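Local coordinates for mandelate racemase / muconate lactonizing enzyme, C-terminal domain protein (Pseudovibrio sp. JE062, PDB 4JHM) that is of unknown function but belongs to the enolase superfamily, whose members join an N-terminal alpha+beta capping domain to a TIM-barrel domain, at residues Asp5-Ala17 with Leu34-Asp46. Numbering follows the deposited sequence.
Sequences DCRISRVELYALA and LYTNNIVRLFTED
Val11 and Leu42 lie side by side on the packed face of two antiparallel strands, with Val11 CG1 3.6 Å from Leu42 CD2. Leu13 continues this face, its CD2 meeting CG2 of Val40. Helix 100-119 covers the same face, with Pro106 touching Val40 and Ala110 touching Leu42. From Glu12 to Leu16 the backbones pair regularly. Glu12 N gives a hydrogen bond to Arg41 O (3.0 Å), and Arg41 N returns one to Glu12 O. Tyr14 pairs with Ile39 and Leu16 with Asn37 in the same way. Strands 8-16 and 34-44 are the inner two of a four-stranded antiparallel sheet, between strands 50-58 and 369-376. As in other enolase superfamily members, this sheet probably forms part of the capping domain, here completed by C-terminal strand 369-376. The other face is more polar. With CG anti to the backbone N (chi1 163°), the extended Arg10 chain runs beside Phe43. Its CD meets CD2 of the ring, and its guanidinium is turned 86° from the ring plane. Arg10 NH2 reaches Glu12 OE2 at 2.6 Å, in the guanidinium plane. Glu12 OE1 sits over one face of the Arg41 guanidinium, 3.3 Å from Arg41 NE, so charge alone links them. Arg10 and Arg41 have further acid partners, Glu376 and Glu49 respectively. At Ser9 the pairing becomes irregular: Phe43 O takes Ser9 N (2.8 Å), while Phe43 N is bonded to Arg10 O. Beyond it, at the more exposed end, Arg7 NH1 meets the anti lone pair of Glu45 OE1 at 3.1 Å.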
loop_
_atom_site.group_PDB
_atom_site.type_symbol
_atom_site.label_atom_id
_atom_site.label_comp_id
_atom_site.label_asym_id
_atom_site.label_seq_id
_atom_site.Cartn_x
_atom_site.Cartn_y
_atom_site.Cartn_z
ATOM N N ASP A 5 -47.458 -22.377 -2.895
ATOM C CA ASP A 5 -47.958 -23.182 -4.017
ATOM C C ASP A 5 -48.176 -22.355 -5.277
ATOM O O ASP A 5 -48.786 -22.836 -6.235
ATOM C CB ASP A 5 -49.264 -23.902 -3.653
ATOM C CG ASP A 5 -49.100 -24.859 -2.494
ATOM O OD1 ASP A 5 -48.083 -24.764 -1.778
ATOM O OD2 ASP A 5 -49.993 -25.707 -2.297
ATOM N N CYS A 6 -47.689 -21.116 -5.279
ATOM C CA CYS A 6 -47.794 -20.271 -6.460
ATOM C C CYS A 6 -46.821 -20.798 -7.497
ATOM O O CYS A 6 -45.641 -20.984 -7.210
ATOM C CB CYS A 6 -47.490 -18.810 -6.133
ATOM S SG CYS A 6 -47.672 -17.696 -7.548
ATOM N N ARG A 7 -47.322 -21.046 -8.700
ATOM C CA ARG A 7 -46.544 -21.725 -9.720
ATOM C C ARG A 7 -46.606 -20.968 -11.041
ATOM O O ARG A 7 -47.603 -20.312 -11.344
ATOM C CB ARG A 7 -47.081 -23.149 -9.897
ATOM C CG ARG A 7 -46.270 -24.020 -10.841
ATOM C CD ARG A 7 -46.902 -25.393 -11.018
ATOM N NE ARG A 7 -46.721 -26.249 -9.846
ATOM C CZ ARG A 7 -47.671 -26.535 -8.959
ATOM N NH1 ARG A 7 -48.894 -26.036 -9.091
ATOM N NH2 ARG A 7 -47.396 -27.328 -7.931
ATOM N N ILE A 8 -45.533 -21.053 -11.821
ATOM C CA ILE A 8 -45.533 -20.506 -13.172
ATOM C C ILE A 8 -46.391 -21.401 -14.060
ATOM O O ILE A 8 -46.120 -22.593 -14.206
ATOM C CB ILE A 8 -44.113 -20.422 -13.762
ATOM C CG1 ILE A 8 -43.262 -19.423 -12.974
ATOM C CG2 ILE A 8 -44.168 -20.016 -15.225
ATOM C CD1 ILE A 8 -43.645 -17.976 -13.190
ATOM N N SER A 9 -47.427 -20.811 -14.645
ATOM C CA SER A 9 -48.404 -21.550 -15.440
ATOM C C SER A 9 -48.049 -21.528 -16.929
ATOM O O SER A 9 -48.295 -22.496 -17.653
ATOM C CB SER A 9 -49.798 -20.946 -15.212
ATOM O OG SER A 9 -50.718 -21.318 -16.222
ATOM N N ARG A 10 -47.444 -20.427 -17.369
ATOM C CA ARG A 10 -47.243 -20.160 -18.788
ATOM C C ARG A 10 -46.314 -18.956 -18.959
ATOM O O ARG A 10 -46.297 -18.056 -18.118
ATOM C CB ARG A 10 -48.606 -19.890 -19.438
ATOM C CG ARG A 10 -48.574 -19.210 -20.800
ATOM C CD ARG A 10 -49.942 -18.626 -21.138
ATOM N NE ARG A 10 -49.984 -17.994 -22.456
ATOM C CZ ARG A 10 -50.562 -18.529 -23.530
ATOM N NH1 ARG A 10 -51.162 -19.712 -23.453
ATOM N NH2 ARG A 10 -50.546 -17.879 -24.685
ATOM N N VAL A 11 -45.533 -18.942 -20.037
ATOM C CA VAL A 11 -44.695 -17.777 -20.340
ATOM C C VAL A 11 -44.756 -17.405 -21.824
ATOM O O VAL A 11 -44.839 -18.273 -22.692
ATOM C CB VAL A 11 -43.226 -17.992 -19.913
ATOM C CG1 VAL A 11 -43.160 -18.698 -18.564
ATOM C CG2 VAL A 11 -42.457 -18.776 -20.963
ATOM N N GLU A 12 -44.734 -16.104 -22.100
ATOM C CA GLU A 12 -44.752 -15.596 -23.469
ATOM C C GLU A 12 -43.564 -14.672 -23.699
ATOM O O GLU A 12 -43.320 -13.756 -22.911
ATOM C CB GLU A 12 -46.041 -14.823 -23.735
ATOM C CG GLU A 12 -47.293 -15.677 -23.780
ATOM C CD GLU A 12 -48.552 -14.851 -23.954
ATOM O OE1 GLU A 12 -48.491 -13.618 -23.761
ATOM O OE2 GLU A 12 -49.603 -15.438 -24.274
ATOM N N LEU A 13 -42.829 -14.908 -24.779
ATOM C CA LEU A 13 -41.691 -14.065 -25.113
ATOM C C LEU A 13 -42.016 -13.200 -26.317
ATOM O O LEU A 13 -42.603 -13.676 -27.282
ATOM C CB LEU A 13 -40.465 -14.922 -25.414
ATOM C CG LEU A 13 -40.055 -15.913 -24.325
ATOM C CD1 LEU A 13 -38.695 -16.511 -24.653
ATOM C CD2 LEU A 13 -40.047 -15.239 -22.961
ATOM N N TYR A 14 -41.630 -11.928 -26.254
ATOM C CA TYR A 14 -41.869 -11.002 -27.356
ATOM C C TYR A 14 -40.637 -10.165 -27.678
ATOM O O TYR A 14 -39.831 -9.843 -26.801
ATOM C CB TYR A 14 -43.038 -10.076 -27.030
ATOM C CG TYR A 14 -44.349 -10.799 -26.875
ATOM C CD1 TYR A 14 -45.105 -11.145 -27.983
ATOM C CD2 TYR A 14 -44.830 -11.142 -25.620
ATOM C CE1 TYR A 14 -46.306 -11.813 -27.847
ATOM C CE2 TYR A 14 -46.031 -11.809 -25.472
ATOM C CZ TYR A 14 -46.763 -12.141 -26.590
ATOM O OH TYR A 14 -47.955 -12.805 -26.454
ATOM N N ALA A 15 -40.501 -9.826 -28.953
ATOM C CA ALA A 15 -39.476 -8.906 -29.407
ATOM C C ALA A 15 -40.128 -7.983 -30.427
ATOM O O ALA A 15 -40.437 -8.397 -31.551
ATOM C CB ALA A 15 -38.309 -9.661 -30.027
ATOM N N LEU A 16 -40.353 -6.736 -30.024
ATOM C CA LEU A 16 -41.079 -5.791 -30.855
ATOM C C LEU A 16 -40.261 -4.539 -31.136
ATOM O O LEU A 16 -39.247 -4.290 -30.486
ATOM C CB LEU A 16 -42.418 -5.417 -30.207
ATOM C CG LEU A 16 -42.429 -5.059 -28.720
ATOM C CD1 LEU A 16 -43.582 -4.124 -28.406
ATOM C CD2 LEU A 16 -42.516 -6.309 -27.855
ATOM N N ALA A 17 -40.713 -3.765 -32.117
ATOM C CA ALA A 17 -40.030 -2.548 -32.550
ATOM C C ALA A 17 -40.963 -1.721 -33.432
ATOM O O ALA A 17 -42.077 -2.144 -33.728
ATOM C CB ALA A 17 -38.756 -2.898 -33.307
ATOM N N LEU A 34 -30.977 0.370 -34.340
ATOM C CA LEU A 34 -32.372 -0.055 -34.341
ATOM C C LEU A 34 -32.738 -0.589 -32.962
ATOM O O LEU A 34 -32.145 -1.555 -32.482
ATOM C CB LEU A 34 -32.600 -1.143 -35.391
ATOM C CG LEU A 34 -32.863 -0.711 -36.838
ATOM C CD1 LEU A 34 -31.949 0.423 -37.271
ATOM C CD2 LEU A 34 -32.705 -1.905 -37.763
ATOM N N TYR A 35 -33.724 0.040 -32.332
ATOM C CA TYR A 35 -34.115 -0.323 -30.974
ATOM C C TYR A 35 -35.183 -1.410 -30.946
ATOM O O TYR A 35 -36.212 -1.306 -31.605
ATOM C CB TYR A 35 -34.557 0.924 -30.199
ATOM C CG TYR A 35 -33.365 1.673 -29.666
ATOM C CD1 TYR A 35 -32.473 2.297 -30.530
ATOM C CD2 TYR A 35 -33.095 1.712 -28.310
ATOM C CE1 TYR A 35 -31.357 2.963 -30.051
ATOM C CE2 TYR A 35 -31.982 2.374 -27.824
ATOM C CZ TYR A 35 -31.117 2.997 -28.700
ATOM O OH TYR A 35 -30.013 3.654 -28.217
ATOM N N THR A 36 -34.893 -2.463 -30.188
ATOM C CA THR A 36 -35.801 -3.573 -29.975
ATOM C C THR A 36 -36.104 -3.678 -28.496
ATOM O O THR A 36 -35.220 -3.455 -27.659
ATOM C CB THR A 36 -35.161 -4.903 -30.379
ATOM O OG1 THR A 36 -34.748 -4.842 -31.745
ATOM C CG2 THR A 36 -36.140 -6.040 -30.194
ATOM N N ASN A 37 -37.347 -4.022 -28.173
ATOM C CA ASN A 37 -37.735 -4.286 -26.796
ATOM C C ASN A 37 -38.055 -5.768 -26.638
ATOM O O ASN A 37 -38.745 -6.348 -27.477
ATOM C CB ASN A 37 -38.943 -3.435 -26.413
ATOM C CG ASN A 37 -39.164 -3.362 -24.912
ATOM O OD1 ASN A 37 -38.505 -4.051 -24.136
ATOM N ND2 ASN A 37 -40.102 -2.522 -24.497
ATOM N N ASN A 38 -37.541 -6.378 -25.573
ATOM C CA ASN A 38 -37.795 -7.786 -25.288
ATOM C C ASN A 38 -38.674 -7.924 -24.060
ATOM O O ASN A 38 -38.293 -7.507 -22.971
ATOM C CB ASN A 38 -36.480 -8.519 -25.059
ATOM C CG ASN A 38 -35.524 -8.361 -26.219
ATOM O OD1 ASN A 38 -35.737 -8.928 -27.292
ATOM N ND2 ASN A 38 -34.463 -7.589 -26.014
ATOM N N ILE A 39 -39.854 -8.508 -24.226
ATOM C CA ILE A 39 -40.784 -8.619 -23.116
ATOM C C ILE A 39 -41.012 -10.062 -22.694
ATOM O O ILE A 39 -41.282 -10.931 -23.525
ATOM C CB ILE A 39 -42.140 -7.982 -23.455
ATOM C CG1 ILE A 39 -42.000 -6.461 -23.527
ATOM C CG2 ILE A 39 -43.176 -8.359 -22.410
ATOM C CD1 ILE A 39 -43.251 -5.748 -23.995
ATOM N N VAL A 40 -40.891 -10.300 -21.390
ATOM C CA VAL A 40 -41.240 -11.577 -20.789
ATOM C C VAL A 40 -42.529 -11.415 -19.998
ATOM O O VAL A 40 -42.585 -10.618 -19.060
ATOM C CB VAL A 40 -40.151 -12.065 -19.816
ATOM C CG1 VAL A 40 -40.596 -13.348 -19.129
ATOM C CG2 VAL A 40 -38.834 -12.277 -20.543
ATOM N N ARG A 41 -43.563 -12.163 -20.379
ATOM C CA ARG A 41 -44.820 -12.149 -19.646
ATOM C C ARG A 41 -45.048 -13.495 -18.963
ATOM O O ARG A 41 -45.224 -14.512 -19.630
ATOM C CB ARG A 41 -45.995 -11.837 -20.578
ATOM C CG ARG A 41 -47.123 -11.094 -19.878
ATOM C CD ARG A 41 -48.489 -11.671 -20.186
ATOM N NE ARG A 41 -49.009 -11.250 -21.484
ATOM C CZ ARG A 41 -50.303 -11.208 -21.789
ATOM N NH1 ARG A 41 -51.216 -11.551 -20.890
ATOM N NH2 ARG A 41 -50.691 -10.815 -22.991
ATOM N N LEU A 42 -45.044 -13.495 -17.633
ATOM C CA LEU A 42 -45.220 -14.723 -16.868
ATOM C C LEU A 42 -46.663 -14.866 -16.408
ATOM O O LEU A 42 -47.288 -13.891 -15.996
ATOM C CB LEU A 42 -44.307 -14.726 -15.642
ATOM C CG LEU A 42 -42.803 -14.616 -15.888
ATOM C CD1 LEU A 42 -42.082 -14.407 -14.565
ATOM C CD2 LEU A 42 -42.265 -15.846 -16.605
ATOM N N PHE A 43 -47.177 -16.091 -16.474
ATOM C CA PHE A 43 -48.514 -16.401 -15.984
ATOM C C PHE A 43 -48.417 -17.336 -14.780
ATOM O O PHE A 43 -47.401 -18.004 -14.587
ATOM C CB PHE A 43 -49.344 -17.071 -17.081
ATOM C CG PHE A 43 -49.694 -16.164 -18.232
ATOM C CD1 PHE A 43 -50.808 -15.338 -18.170
ATOM C CD2 PHE A 43 -48.929 -16.162 -19.387
ATOM C CE1 PHE A 43 -51.143 -14.515 -19.233
ATOM C CE2 PHE A 43 -49.260 -15.344 -20.454
ATOM C CZ PHE A 43 -50.369 -14.522 -20.379
ATOM N N THR A 44 -49.480 -17.389 -13.979
ATOM C CA THR A 44 -49.516 -18.242 -12.792
ATOM C C THR A 44 -50.779 -19.109 -12.750
ATOM O O THR A 44 -51.561 -19.133 -13.700
ATOM C CB THR A 44 -49.441 -17.402 -11.502
ATOM O OG1 THR A 44 -50.475 -16.413 -11.511
ATOM C CG2 THR A 44 -48.092 -16.717 -11.390
ATOM N N GLU A 45 -50.963 -19.828 -11.647
ATOM C CA GLU A 45 -52.119 -20.705 -11.484
ATOM C C GLU A 45 -53.412 -19.917 -11.294
ATOM O O GLU A 45 -54.476 -20.360 -11.723
ATOM C CB GLU A 45 -51.917 -21.646 -10.290
ATOM C CG GLU A 45 -50.833 -22.698 -10.486
ATOM C CD GLU A 45 -51.254 -23.830 -11.411
ATOM O OE1 GLU A 45 -50.940 -24.999 -11.102
ATOM O OE2 GLU A 45 -51.895 -23.560 -12.448
ATOM N N ASP A 46 -53.318 -18.753 -10.655
ATOM C CA ASP A 46 -54.505 -17.957 -10.343
ATOM C C ASP A 46 -54.714 -16.792 -11.313
ATOM O O ASP A 46 -55.493 -15.877 -11.039
ATOM C CB ASP A 46 -54.438 -17.437 -8.904
ATOM C CG ASP A 46 -53.214 -16.588 -8.645
ATOM O OD1 ASP A 46 -52.260 -16.646 -9.450
ATOM O OD2 ASP A 46 -53.206 -15.865 -7.628
#